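Local structure of amino acid amide racemase (Ochrobactrum anthropi, 6GIO) at residues E323-I328 against L404-I409; L351-D356 against L396-P401; D338-I343 against I415-I420; L95-G100 against L249-Q254; P61-A66 against R307-T312. The protein is a pyridoxal-5'-phosphate-containing member of the class-III aminotransferase family, with two copies of the chain in its assembly. One frame throughout, in Å; residues are numbered along the deposited sequence.

Interaction 1. Residues E323-I328 against L404-I409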
# COMPACT_ATOMS: atom_id res chain seq x y z
N GLU C 323 -18.29 4.06 -23.46
CA GLU C 323 -19.09 3.15 -24.30
C GLU C 323 -18.98 3.50 -25.78
O GLU C 323 -18.78 2.63 -26.62
CB GLU C 323 -20.58 3.19 -23.94
CG GLU C 323 -21.45 2.40 -24.89
CD GLU C 323 -22.79 2.05 -24.27
OE1 GLU C 323 -23.67 2.93 -24.18
OE2 GLU C 323 -22.99 0.89 -23.87
N ARG C 324 -19.13 4.78 -26.10
CA ARG C 324 -19.15 5.22 -27.49
C ARG C 324 -17.75 5.11 -28.13
O ARG C 324 -17.58 4.49 -29.16
CB ARG C 324 -19.75 6.64 -27.59
CG ARG C 324 -19.86 7.22 -29.01
CD ARG C 324 -20.36 8.65 -29.00
NE ARG C 324 -19.37 9.60 -28.45
CZ ARG C 324 -18.31 10.06 -29.12
NH1 ARG C 324 -18.06 9.65 -30.37
NH2 ARG C 324 -17.47 10.90 -28.53
N VAL C 325 -16.75 5.64 -27.46
CA VAL C 325 -15.38 5.73 -27.97
C VAL C 325 -14.70 4.34 -27.96
O VAL C 325 -13.98 3.96 -28.90
CB VAL C 325 -14.64 6.82 -27.13
CG1 VAL C 325 -13.18 6.55 -26.86
CG2 VAL C 325 -14.85 8.19 -27.76
N GLY C 326 -14.93 3.59 -26.88
CA GLY C 326 -14.51 2.20 -26.82
C GLY C 326 -15.13 1.33 -27.91
O GLY C 326 -14.47 0.43 -28.43
N GLY C 327 -16.39 1.58 -28.25
CA GLY C 327 -17.05 0.89 -29.38
C GLY C 327 -16.36 1.15 -30.72
O GLY C 327 -16.06 0.21 -31.47
N ILE C 328 -16.11 2.43 -31.02
CA ILE C 328 -15.30 2.80 -32.21
C ILE C 328 -13.93 2.09 -32.23
O ILE C 328 -13.54 1.51 -33.25
CB ILE C 328 -15.12 4.34 -32.34
CG1 ILE C 328 -16.50 5.03 -32.47
CG2 ILE C 328 -14.20 4.68 -33.50
CD1 ILE C 328 -16.49 6.50 -32.11
N LEU C 404 -9.02 9.37 -23.92
CA LEU C 404 -8.54 9.03 -25.25
C LEU C 404 -9.40 9.73 -26.33
O LEU C 404 -10.64 9.68 -26.30
CB LEU C 404 -8.55 7.52 -25.44
CG LEU C 404 -7.84 6.99 -26.70
CD1 LEU C 404 -6.32 7.14 -26.61
CD2 LEU C 404 -8.24 5.55 -26.97
N THR C 405 -8.73 10.41 -27.27
CA THR C 405 -9.47 11.15 -28.34
C THR C 405 -9.75 10.28 -29.56
O THR C 405 -9.13 9.22 -29.75
CB THR C 405 -8.74 12.43 -28.78
OG1 THR C 405 -7.52 12.10 -29.46
CG2 THR C 405 -8.42 13.30 -27.59
N GLU C 406 -10.67 10.72 -30.41
CA GLU C 406 -10.95 9.98 -31.65
C GLU C 406 -9.76 9.94 -32.62
O GLU C 406 -9.49 8.89 -33.17
CB GLU C 406 -12.26 10.41 -32.28
CG GLU C 406 -13.43 9.94 -31.41
CD GLU C 406 -14.81 10.34 -31.93
OE1 GLU C 406 -15.09 10.15 -33.13
OE2 GLU C 406 -15.63 10.80 -31.11
N PRO C 407 -9.01 11.03 -32.78
CA PRO C 407 -7.78 10.91 -33.58
C PRO C 407 -6.78 9.93 -33.01
O PRO C 407 -6.05 9.29 -33.78
CB PRO C 407 -7.20 12.33 -33.55
CG PRO C 407 -8.43 13.19 -33.40
CD PRO C 407 -9.36 12.44 -32.51
N GLU C 408 -6.71 9.84 -31.69
CA GLU C 408 -5.81 8.89 -31.06
C GLU C 408 -6.29 7.45 -31.27
O GLU C 408 -5.48 6.54 -31.40
CB GLU C 408 -5.64 9.23 -29.58
CG GLU C 408 -4.77 10.44 -29.36
CD GLU C 408 -4.86 10.99 -27.96
OE1 GLU C 408 -5.83 10.68 -27.23
OE2 GLU C 408 -3.96 11.79 -27.62
N ILE C 409 -7.59 7.23 -31.33
CA ILE C 409 -8.09 5.90 -31.70
C ILE C 409 -7.59 5.47 -33.07
O ILE C 409 -7.15 4.33 -33.21
CB ILE C 409 -9.63 5.79 -31.59
CG1 ILE C 409 -10.04 5.86 -30.12
CG2 ILE C 409 -10.11 4.46 -32.17
CD1 ILE C 409 -11.52 6.05 -29.89

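Interaction 2. Residues L351-D356 against L396-P401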
# COMPACT_ATOMS: atom_id res chain seq x y z
N LEU C 351 -13.83 0.95 -22.71
CA LEU C 351 -12.39 1.10 -22.91
C LEU C 351 -11.53 0.06 -22.14
O LEU C 351 -10.35 0.29 -21.86
CB LEU C 351 -11.98 2.54 -22.63
CG LEU C 351 -12.37 3.55 -23.74
CD1 LEU C 351 -12.25 4.96 -23.21
CD2 LEU C 351 -11.52 3.37 -25.00
N ALA C 352 -12.14 -1.08 -21.82
CA ALA C 352 -11.41 -2.24 -21.30
C ALA C 352 -11.46 -3.27 -22.41
O ALA C 352 -12.46 -3.96 -22.58
CB ALA C 352 -12.04 -2.78 -20.02
N ILE C 353 -10.38 -3.36 -23.17
CA ILE C 353 -10.40 -4.10 -24.40
C ILE C 353 -9.27 -5.07 -24.49
O ILE C 353 -8.12 -4.70 -24.24
CB ILE C 353 -10.34 -3.12 -25.63
CG1 ILE C 353 -11.62 -2.31 -25.68
CG2 ILE C 353 -10.15 -3.89 -26.93
CD1 ILE C 353 -11.48 -0.98 -26.42
N GLY C 354 -9.61 -6.30 -24.86
CA GLY C 354 -8.61 -7.36 -25.08
C GLY C 354 -8.62 -7.87 -26.50
O GLY C 354 -9.68 -8.01 -27.09
N VAL C 355 -7.44 -8.14 -27.03
CA VAL C 355 -7.29 -8.78 -28.33
C VAL C 355 -6.59 -10.13 -28.23
O VAL C 355 -5.39 -10.20 -27.99
CB VAL C 355 -6.53 -7.86 -29.31
CG1 VAL C 355 -6.43 -8.52 -30.69
CG2 VAL C 355 -7.22 -6.52 -29.42
N ASP C 356 -7.32 -11.23 -28.44
CA ASP C 356 -6.81 -12.57 -28.22
C ASP C 356 -6.03 -13.09 -29.47
O ASP C 356 -6.62 -13.29 -30.54
CB ASP C 356 -7.99 -13.47 -27.89
CG ASP C 356 -7.56 -14.78 -27.33
OD1 ASP C 356 -6.67 -15.40 -27.94
OD2 ASP C 356 -8.08 -15.13 -26.26
N LEU C 396 -3.51 -9.12 -26.00
CA LEU C 396 -3.12 -7.74 -25.96
C LEU C 396 -4.14 -7.02 -25.11
O LEU C 396 -5.34 -7.20 -25.30
CB LEU C 396 -3.07 -7.13 -27.36
CG LEU C 396 -2.17 -7.79 -28.39
CD1 LEU C 396 -2.22 -7.00 -29.67
CD2 LEU C 396 -0.76 -7.98 -27.89
N GLU C 397 -3.65 -6.20 -24.18
CA GLU C 397 -4.49 -5.40 -23.29
C GLU C 397 -4.45 -3.90 -23.67
O GLU C 397 -3.36 -3.32 -23.85
CB GLU C 397 -4.01 -5.54 -21.83
CG GLU C 397 -4.70 -4.56 -20.90
CD GLU C 397 -4.47 -4.85 -19.43
OE1 GLU C 397 -3.65 -4.19 -18.79
OE2 GLU C 397 -5.15 -5.72 -18.91
N PHE C 398 -5.64 -3.31 -23.80
CA PHE C 398 -5.79 -1.87 -24.06
C PHE C 398 -6.67 -1.28 -22.97
O PHE C 398 -7.89 -1.57 -22.89
CB PHE C 398 -6.37 -1.61 -25.46
CG PHE C 398 -5.51 -2.16 -26.57
CD1 PHE C 398 -4.32 -1.56 -26.91
CD2 PHE C 398 -5.87 -3.31 -27.22
CE1 PHE C 398 -3.49 -2.09 -27.90
CE2 PHE C 398 -5.05 -3.84 -28.22
CZ PHE C 398 -3.85 -3.23 -28.57
N MET C 399 -6.03 -0.49 -22.12
CA MET C 399 -6.68 0.17 -20.98
C MET C 399 -6.33 1.64 -21.04
O MET C 399 -5.73 2.16 -20.12
CB MET C 399 -6.13 -0.44 -19.67
CG MET C 399 -6.58 -1.89 -19.48
SD MET C 399 -8.30 -1.98 -18.91
CE MET C 399 -8.15 -1.34 -17.26
N PRO C 400 -6.64 2.31 -22.15
CA PRO C 400 -6.14 3.68 -22.26
C PRO C 400 -6.86 4.63 -21.28
O PRO C 400 -7.96 4.31 -20.81
CB PRO C 400 -6.45 4.07 -23.71
CG PRO C 400 -7.59 3.18 -24.13
CD PRO C 400 -7.43 1.91 -23.34
N PRO C 401 -6.28 5.83 -21.06
CA PRO C 401 -7.01 6.87 -20.33
C PRO C 401 -8.40 7.10 -20.94
O PRO C 401 -8.59 6.99 -22.18
CB PRO C 401 -6.12 8.09 -20.52
CG PRO C 401 -4.76 7.54 -20.76
CD PRO C 401 -5.01 6.33 -21.61

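Interaction 3. Residues D338-I343 against I415-I420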
# COMPACT_ATOMS: atom_id res chain seq x y z
N ASP C 338 -9.60 -9.06 -40.65
CA ASP C 338 -9.64 -9.37 -42.07
C ASP C 338 -8.21 -9.41 -42.64
O ASP C 338 -7.92 -10.23 -43.47
CB ASP C 338 -10.50 -8.35 -42.82
CG ASP C 338 -10.81 -8.79 -44.28
OD1 ASP C 338 -11.52 -9.82 -44.51
OD2 ASP C 338 -10.38 -8.06 -45.19
N LYS C 339 -7.32 -8.56 -42.17
CA LYS C 339 -5.95 -8.56 -42.70
C LYS C 339 -5.05 -9.51 -41.95
O LYS C 339 -4.13 -10.09 -42.53
CB LYS C 339 -5.32 -7.20 -42.53
CG LYS C 339 -5.94 -6.06 -43.31
CD LYS C 339 -4.98 -4.88 -43.36
CE LYS C 339 -5.58 -3.64 -42.69
NZ LYS C 339 -4.83 -2.40 -43.01
N HIS C 340 -5.28 -9.63 -40.64
CA HIS C 340 -4.41 -10.40 -39.78
C HIS C 340 -5.17 -11.56 -39.10
O HIS C 340 -5.95 -11.34 -38.16
CB HIS C 340 -3.85 -9.46 -38.73
CG HIS C 340 -3.14 -8.27 -39.28
ND1 HIS C 340 -1.96 -8.38 -40.00
CD2 HIS C 340 -3.41 -6.94 -39.21
CE1 HIS C 340 -1.53 -7.18 -40.32
NE2 HIS C 340 -2.39 -6.28 -39.86
N SER C 341 -4.95 -12.78 -39.56
CA SER C 341 -5.75 -13.89 -39.04
C SER C 341 -5.37 -14.24 -37.57
O SER C 341 -6.17 -14.88 -36.87
CB SER C 341 -5.69 -15.09 -40.00
OG SER C 341 -4.36 -15.48 -40.16
N ILE C 342 -4.21 -13.76 -37.10
CA ILE C 342 -3.81 -13.94 -35.69
C ILE C 342 -4.79 -13.29 -34.69
O ILE C 342 -4.85 -13.69 -33.55
CB ILE C 342 -2.39 -13.41 -35.44
CG1 ILE C 342 -1.87 -13.84 -34.05
CG2 ILE C 342 -2.34 -11.89 -35.57
CD1 ILE C 342 -0.41 -13.49 -33.84
N ILE C 343 -5.56 -12.30 -35.13
CA ILE C 343 -6.54 -11.67 -34.26
C ILE C 343 -7.77 -12.58 -34.15
O ILE C 343 -8.66 -12.56 -34.98
CB ILE C 343 -6.92 -10.27 -34.80
CG1 ILE C 343 -5.67 -9.39 -34.86
CG2 ILE C 343 -8.01 -9.63 -33.93
CD1 ILE C 343 -5.90 -8.07 -35.57
N ILE C 415 -1.21 1.77 -35.55
CA ILE C 415 0.03 1.28 -34.97
C ILE C 415 -0.07 -0.22 -34.67
O ILE C 415 0.84 -1.01 -34.99
CB ILE C 415 0.42 2.06 -33.69
CG1 ILE C 415 0.95 3.46 -34.08
CG2 ILE C 415 1.48 1.28 -32.88
CD1 ILE C 415 1.07 4.42 -32.93
N VAL C 416 -1.19 -0.62 -34.09
CA VAL C 416 -1.41 -2.07 -33.82
C VAL C 416 -1.38 -2.91 -35.12
O VAL C 416 -0.79 -4.00 -35.16
CB VAL C 416 -2.77 -2.29 -33.12
CG1 VAL C 416 -3.10 -3.77 -33.03
CG2 VAL C 416 -2.72 -1.66 -31.74
N ASP C 417 -2.07 -2.40 -36.15
CA ASP C 417 -2.12 -3.00 -37.47
C ASP C 417 -0.70 -3.17 -38.01
O ASP C 417 -0.30 -4.25 -38.43
CB ASP C 417 -2.99 -2.09 -38.37
CG ASP C 417 -3.04 -2.53 -39.82
OD1 ASP C 417 -2.41 -3.52 -40.23
OD2 ASP C 417 -3.70 -1.82 -40.58
N GLN C 418 0.08 -2.11 -37.96
CA GLN C 418 1.44 -2.16 -38.48
C GLN C 418 2.33 -3.06 -37.65
O GLN C 418 3.21 -3.75 -38.20
CB GLN C 418 2.01 -0.74 -38.54
CG GLN C 418 3.35 -0.68 -39.28
CD GLN C 418 3.20 -0.96 -40.76
OE1 GLN C 418 3.95 -1.73 -41.36
NE2 GLN C 418 2.22 -0.35 -41.36
N ALA C 419 2.14 -3.05 -36.33
CA ALA C 419 2.98 -3.87 -35.45
C ALA C 419 2.75 -5.40 -35.67
O ALA C 419 3.69 -6.18 -35.77
CB ALA C 419 2.80 -3.49 -33.97
N ILE C 420 1.48 -5.80 -35.75
CA ILE C 420 1.11 -7.21 -36.03
C ILE C 420 1.67 -7.67 -37.39
O ILE C 420 2.23 -8.76 -37.50
CB ILE C 420 -0.42 -7.39 -36.04
CG1 ILE C 420 -0.96 -7.17 -34.63
CG2 ILE C 420 -0.77 -8.79 -36.48
CD1 ILE C 420 -2.47 -7.14 -34.50

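Interaction 4. Residues L95-G100 against L249-Q254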
# COMPACT_ATOMS: atom_id res chain seq x y z
N LEU C 95 -19.98 6.49 -1.42
CA LEU C 95 -21.34 6.02 -0.98
C LEU C 95 -22.44 6.50 -1.91
O LEU C 95 -23.31 5.73 -2.29
CB LEU C 95 -21.65 6.43 0.45
CG LEU C 95 -20.73 5.68 1.41
CD1 LEU C 95 -20.90 6.13 2.85
CD2 LEU C 95 -20.93 4.19 1.30
N ARG C 96 -22.39 7.76 -2.31
CA ARG C 96 -23.37 8.31 -3.22
C ARG C 96 -23.33 7.63 -4.59
O ARG C 96 -24.37 7.33 -5.12
CB ARG C 96 -23.12 9.83 -3.36
CG ARG C 96 -24.12 10.59 -4.23
CD ARG C 96 -23.78 12.09 -4.32
NE ARG C 96 -22.35 12.31 -4.61
CZ ARG C 96 -21.81 12.34 -5.83
NH1 ARG C 96 -22.56 12.21 -6.93
NH2 ARG C 96 -20.50 12.52 -5.96
N ILE C 97 -22.15 7.40 -5.18
CA ILE C 97 -22.12 6.82 -6.53
C ILE C 97 -22.26 5.30 -6.60
O ILE C 97 -22.35 4.72 -7.68
CB ILE C 97 -20.86 7.25 -7.33
CG1 ILE C 97 -19.59 6.57 -6.83
CG2 ILE C 97 -20.73 8.76 -7.33
CD1 ILE C 97 -18.43 6.62 -7.84
N THR C 98 -22.24 4.61 -5.46
CA THR C 98 -22.30 3.18 -5.50
C THR C 98 -23.66 2.78 -4.95
O THR C 98 -23.99 3.09 -3.83
CB THR C 98 -21.15 2.53 -4.69
OG1 THR C 98 -19.87 3.06 -5.12
CG2 THR C 98 -21.14 1.01 -4.90
N PRO C 99 -24.48 2.10 -5.76
CA PRO C 99 -25.76 1.69 -5.18
C PRO C 99 -25.56 0.73 -4.01
O PRO C 99 -24.57 -0.01 -3.94
CB PRO C 99 -26.46 0.98 -6.34
CG PRO C 99 -25.34 0.45 -7.18
CD PRO C 99 -24.21 1.45 -7.05
N GLY C 100 -26.51 0.74 -3.10
CA GLY C 100 -26.37 0.01 -1.87
C GLY C 100 -27.54 0.29 -0.96
O GLY C 100 -28.23 1.29 -1.12
N LEU C 249 -20.54 2.11 -18.04
CA LEU C 249 -21.41 2.43 -16.89
C LEU C 249 -20.44 2.72 -15.78
O LEU C 249 -19.26 2.39 -15.91
CB LEU C 249 -22.34 1.28 -16.53
CG LEU C 249 -23.46 0.86 -17.49
CD1 LEU C 249 -24.01 -0.50 -17.05
CD2 LEU C 249 -24.60 1.87 -17.54
N MET C 250 -20.91 3.32 -14.70
CA MET C 250 -20.01 3.77 -13.65
C MET C 250 -19.29 2.55 -13.08
O MET C 250 -18.06 2.54 -12.96
CB MET C 250 -20.77 4.55 -12.56
CG MET C 250 -19.86 5.06 -11.43
SD MET C 250 -18.50 6.18 -11.96
CE MET C 250 -19.25 7.78 -11.65
N HIS C 251 -20.05 1.50 -12.76
CA HIS C 251 -19.46 0.25 -12.25
C HIS C 251 -19.69 -0.90 -13.21
O HIS C 251 -20.82 -1.12 -13.68
CB HIS C 251 -20.05 -0.11 -10.90
CG HIS C 251 -20.05 1.01 -9.93
ND1 HIS C 251 -18.89 1.53 -9.39
CD2 HIS C 251 -21.08 1.72 -9.38
CE1 HIS C 251 -19.21 2.52 -8.58
NE2 HIS C 251 -20.53 2.66 -8.55
N CYS C 252 -18.63 -1.65 -13.50
CA CYS C 252 -18.78 -2.75 -14.42
C CYS C 252 -19.83 -3.74 -13.96
O CYS C 252 -20.43 -4.38 -14.76
CB CYS C 252 -17.47 -3.48 -14.66
SG CYS C 252 -17.60 -4.78 -15.93
N PHE C 253 -20.03 -3.90 -12.67
CA PHE C 253 -21.05 -4.88 -12.21
C PHE C 253 -22.46 -4.48 -12.58
O PHE C 253 -23.38 -5.34 -12.57
CB PHE C 253 -20.94 -5.15 -10.71
CG PHE C 253 -21.33 -4.00 -9.84
CD1 PHE C 253 -22.67 -3.78 -9.50
CD2 PHE C 253 -20.36 -3.19 -9.24
CE1 PHE C 253 -23.02 -2.75 -8.65
CE2 PHE C 253 -20.71 -2.17 -8.34
CZ PHE C 253 -22.04 -1.95 -8.06
N GLN C 254 -22.67 -3.21 -12.92
CA GLN C 254 -24.02 -2.77 -13.31
C GLN C 254 -24.44 -3.32 -14.68
O GLN C 254 -25.62 -3.31 -14.99
CB GLN C 254 -24.15 -1.23 -13.30
CG GLN C 254 -24.00 -0.61 -11.94
CD GLN C 254 -23.96 0.89 -11.92
OE1 GLN C 254 -23.10 1.53 -12.54
NE2 GLN C 254 -24.85 1.47 -11.11

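Interaction 5. Residues P61-A66 against R307-T312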
# COMPACT_ATOMS: atom_id res chain seq x y z
N PRO C 61 -5.67 18.70 -15.51
CA PRO C 61 -5.84 19.87 -14.63
C PRO C 61 -6.67 19.64 -13.35
O PRO C 61 -6.36 20.26 -12.35
CB PRO C 61 -6.49 20.96 -15.54
CG PRO C 61 -6.76 20.32 -16.85
CD PRO C 61 -5.96 19.04 -16.92
N ALA C 62 -7.70 18.80 -13.37
CA ALA C 62 -8.50 18.58 -12.15
C ALA C 62 -7.63 17.88 -11.09
O ALA C 62 -7.69 18.19 -9.90
CB ALA C 62 -9.74 17.75 -12.45
N ILE C 63 -6.81 16.94 -11.54
CA ILE C 63 -5.99 16.17 -10.61
C ILE C 63 -4.83 17.04 -10.15
O ILE C 63 -4.53 17.08 -8.94
CB ILE C 63 -5.50 14.86 -11.23
CG1 ILE C 63 -6.72 13.95 -11.44
CG2 ILE C 63 -4.47 14.20 -10.34
CD1 ILE C 63 -6.38 12.75 -12.28
N VAL C 64 -4.22 17.76 -11.09
CA VAL C 64 -3.16 18.70 -10.75
C VAL C 64 -3.65 19.69 -9.66
O VAL C 64 -3.02 19.82 -8.60
CB VAL C 64 -2.66 19.46 -11.99
CG1 VAL C 64 -1.82 20.65 -11.59
CG2 VAL C 64 -1.84 18.54 -12.87
N GLU C 65 -4.78 20.34 -9.90
CA GLU C 65 -5.35 21.26 -8.90
C GLU C 65 -5.57 20.60 -7.52
O GLU C 65 -5.20 21.18 -6.53
CB GLU C 65 -6.65 21.92 -9.38
N ALA C 66 -6.22 19.43 -7.45
CA ALA C 66 -6.49 18.79 -6.15
C ALA C 66 -5.21 18.45 -5.41
O ALA C 66 -5.11 18.66 -4.21
CB ALA C 66 -7.35 17.53 -6.33
N ARG C 307 -11.19 12.44 -5.49
CA ARG C 307 -12.40 13.26 -5.63
C ARG C 307 -12.41 13.90 -7.01
O ARG C 307 -13.46 13.95 -7.64
CB ARG C 307 -12.47 14.34 -4.56
CG ARG C 307 -12.68 13.79 -3.19
CD ARG C 307 -13.33 14.82 -2.32
NE ARG C 307 -14.74 14.92 -2.65
CZ ARG C 307 -15.46 16.04 -2.56
NH1 ARG C 307 -14.91 17.19 -2.16
NH2 ARG C 307 -16.73 16.00 -2.89
N ALA C 308 -11.24 14.36 -7.46
CA ALA C 308 -11.11 14.97 -8.78
C ALA C 308 -11.40 13.94 -9.86
O ALA C 308 -12.05 14.23 -10.87
CB ALA C 308 -9.72 15.57 -8.98
N VAL C 309 -10.95 12.71 -9.67
CA VAL C 309 -11.26 11.67 -10.65
C VAL C 309 -12.78 11.44 -10.77
O VAL C 309 -13.37 11.51 -11.86
CB VAL C 309 -10.51 10.36 -10.33
CG1 VAL C 309 -11.07 9.20 -11.13
CG2 VAL C 309 -9.00 10.50 -10.62
N LEU C 310 -13.41 11.15 -9.66
CA LEU C 310 -14.85 10.90 -9.65
C LEU C 310 -15.61 12.10 -10.18
O LEU C 310 -16.54 11.96 -10.95
CB LEU C 310 -15.34 10.58 -8.25
CG LEU C 310 -14.80 9.33 -7.56
CD1 LEU C 310 -15.64 9.05 -6.32
CD2 LEU C 310 -14.81 8.13 -8.48
N ASN C 311 -15.19 13.31 -9.79
CA ASN C 311 -15.95 14.49 -10.19
C ASN C 311 -15.89 14.67 -11.72
O ASN C 311 -16.91 14.91 -12.37
CB ASN C 311 -15.46 15.74 -9.45
CG ASN C 311 -16.27 16.98 -9.79
OD1 ASN C 311 -17.45 17.09 -9.44
ND2 ASN C 311 -15.66 17.90 -10.48
N THR C 312 -14.69 14.54 -12.30
CA THR C 312 -14.49 14.63 -13.73
C THR C 312 -15.28 13.60 -14.52
O THR C 312 -15.90 13.89 -15.55
CB THR C 312 -13.01 14.46 -14.05
OG1 THR C 312 -12.29 15.44 -13.32
CG2 THR C 312 -12.75 14.61 -15.48

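Interaction 1. Residues E323-I328 against L404-I409
Arg-324 and Glu-406 meet with their side chains at about a right angle. The guanidinium meets the carboxylate end-on. NH1 and NH2 both point to one oxygen: NH1 lies 2.8 Å from Glu-406 OE2 and NH2 lies 3.2 Å from the same OE2. That oxygen sits in the guanidinium plane, but the two flat groups are turned 53° apart. NH1 comes from above the carboxylate plane, while NH2 comes nearly along the C-O bond of OE2. The arginine chain bends at chi3 (70°), which lays one guanidinium face over Val-325 CG2. Ile-328 CD1 packs 4.0 Å from Glu-406 OE1. The Arg-324 to Glu-406 salt bridge joins helix 318-339 to the first turn of helix 406-424. That turn begins with a capping box: Glu-408 N donates to Thr-405 OG1, and Thr-405 N donates to Glu-408 OE1 at 2.9 Å. Asn-34 also binds Glu-408 OE1. Beside the salt bridge the contact is apolar, and Val-325 and Ile-409 are buried. The CD1 tip of Ile-409 fits against Val-325, at a tight 3.5 Å from its CG1 and 3.4 Å from its carbonyl O. Ile-328 CG2 meets Ile-409 CG2 at 4.3 Å.

Interaction 2. Residues L351-D356 against L396-P401
Ile-353 pairs with Phe-398, and Val-355 with Leu-396, through four backbone hydrogen bonds. The two strands run antiparallel. Ile-353 N reaches Phe-398 O at 3.1 Å, and Phe-398 N returns to Ile-353 O at 2.9 Å. Both pairs are hydrogen-bonded ones. Between them Gly-354 faces Glu-397 in a non-hydrogen-bonded pair, where Gly-354 CA makes a CH-O contact of 3.3 Å to Leu-396 O.

Apolar contacts form on the face of Ile-353, Val-355, Leu-396 and Phe-398. Val-355 CG2 touches the edge of the Phe-398 ring, 3.7 Å from CE2 and in the ring plane. CG1 is anti to the backbone N (chi1 -178°), which puts CG2 beside that N and against the ring. Leu-351 CD2 meets Pro-400 CG at 4.0 Å, with the side chains at about a right angle. At the start of strand 352-357, Met-399, bent at chi2 and chi3, brings SD to 4.0 Å from Ala-352 CB.

Glu-397 points to the other face and forms a salt bridge with Lys-241, a residue of the pyridoxal-5'-phosphate pocket. Strands 352-357 and 395-398 are neighbours in a mixed sheet, flanked by strands 343-349 and 384-389. Helix 318-339 covers Leu-351 and Ile-353, and helix 369-382 covers Leu-396.

Interaction 3. Residues D338-I343 against I415-I420
Asp-417 is held by two neighbouring residues at once, one for each carboxylate oxygen. His-340 NE2 donates to Asp-417 OD1 at 2.8 Å in a nearly straight bond (173°). The oxygen lies in the imidazole plane. The ring and carboxylate planes are 74° apart, and NE2 approaches from above the carboxylate plane. Lys-339 NZ forms a salt bridge to Asp-417 OD2 at 2.7 Å, on the syn side and near the carboxylate plane. Its chain bends at chi3 to get there. The two bonds would fix the rotation of the carboxylate.

The His-340 ring is sandwiched. Ile-420 CG2 lies over one face in a CH-pi contact, 3.9 Å from the ring centroid. Lys-339 CB lies over the opposite face, toward the rim. The same Ile-420 methyl also meets Ile-342 CG2 at 3.6 Å. The other branch of Ile-420 turns to Ile-343, with CD1 to CD1 at 3.7 Å.

A type I turn from His-340 to Ile-343 leads out of helix 318-339 toward strand 343-349. The contact fastens this turn to helix 406-424. Ile-343 rests on Val-355 of strand 352-357, and Ile-342 touches Thr-371 of helix 369-382.

Interaction 4. Residues L95-G100 against L249-Q254
His-251 has chi1 at -49°, with CG beside its backbone N, and this carries the imidazole across to the end of helix 85-97. There NE2 donates to Ile-97 O at 2.9 Å. The carbonyl oxygen lies close to the ring plane, but the donor sits well above the carbonyl plane, 45° out of it, and so misses the lone pairs. Ile-97 places CG1 between its backbone N and carbonyl carbon (chi1 73°), and this sends CD1 toward Met-250.

Met-250 bends at chi2 and chi3 and crosses Ile-97 at about a right angle. Its CE lies 4.1 Å from Ile-97 CD1. Its CG covers one face of the His-251 ring, toward the rim. Thr-98 crosses His-251 at about a right angle, with OG1 3.5 Å from His-251 NE2, but this hydroxyl is hydrogen-bonded to Leu-94 O in the helix.

Pro-99 comes from the opposite direction to His-251 and Phe-253. Its CD lies 3.9 Å from His-251 CD2 and 4.2 Å from Phe-253 CZ. Thr-98 CG2 approaches the edge of the Phe-253 ring. Pro-99 also packs loosely on the amide of Gln-254, which is turned back to its own segment: its OE1 accepts from His-251 N at 3.1 Å.

Glu-239 holds the backbone N of Cys-252 and of Phe-253. The Phe-253 side chain is about 12 Å from the bound pyridoxal-5'-phosphate. The contact joins the end of helix 85-97 to the loop between strands 234-238 and 262-265. Those strands belong to the mixed seven-stranded sheet of the large domain, as in fold-type I pyridoxal-phosphate enzymes.

Interaction 5. Residues P61-A66 against R307-T312
Ala-308 CB sits against the backbone of helix 61-72, and the tight part of the contact gathers round it. The methyl lies 3.4 Å from Ala-62 O. It also meets Ala-62 CB and Ala-66 CB, each at 4.1 Å, one helical turn apart. These small side chains let the two helices come close: the short segment axes approach to 8.7 Å, with their directions 150° apart, so they run roughly antiparallel.

On the buried flank Ile-63 extends past Ala-308. Its CG1 branch lies beside the backbone N (chi1 -68°), and CD1 at its tip reaches Val-309 CG2 at 3.8 Å. The two side chains meet at a slant. Ile-63 also touches Leu-56, and a 1,2-ethanediol molecule, probably from the crystallisation liquor, lies close to it.

At the other end lies Thr-312. Its hydroxyl turns back to its own helix and donates to Ala-308 O at 2.7 Å. That carbonyl also accepts the backbone N of Thr-312, from the opposite face of its plane. With its proton used in this way, OG1 rests 3.5 Å from Ala-62 CB in a simple van der Waals contact.

The solvent side is looser. Ala-62 is partly exposed there, and its methyl touches just Ala-308 and Thr-312 across the segments. Elsewhere, Arg-307 forms a salt bridge with Asp-93, which places the contact beside helix 85-97. Val-64 packs on Arg-72 of the second subunit. The whole is a close, alanine-lined packing of two roughly antiparallel helices. It joins helix 61-72 to helix 300-315 near the subunit boundary.

Interactions 1, 2 and 3 form one cluster on the same side of the chain's centre. Interactions 1 and 3 both tie helix 318-339 to helix 406-424, with centres about 19 Å apart. Interaction 2 is nested inside both along the chain and touches both, through Gly-326 on Leu-351 and Phe-398 on Val-416. The three hold one helix-and-sheet unit together. Interactions 4 and 5 close earlier in the chain, with 4 nested inside 5. Their centres are about 19 Å apart, and Ile-97 touches Leu-310. They link helices 61-72, 85-97 and 300-315 near the second subunit. Helix 318-339 follows helix 300-315 and leads from this pair into the cluster.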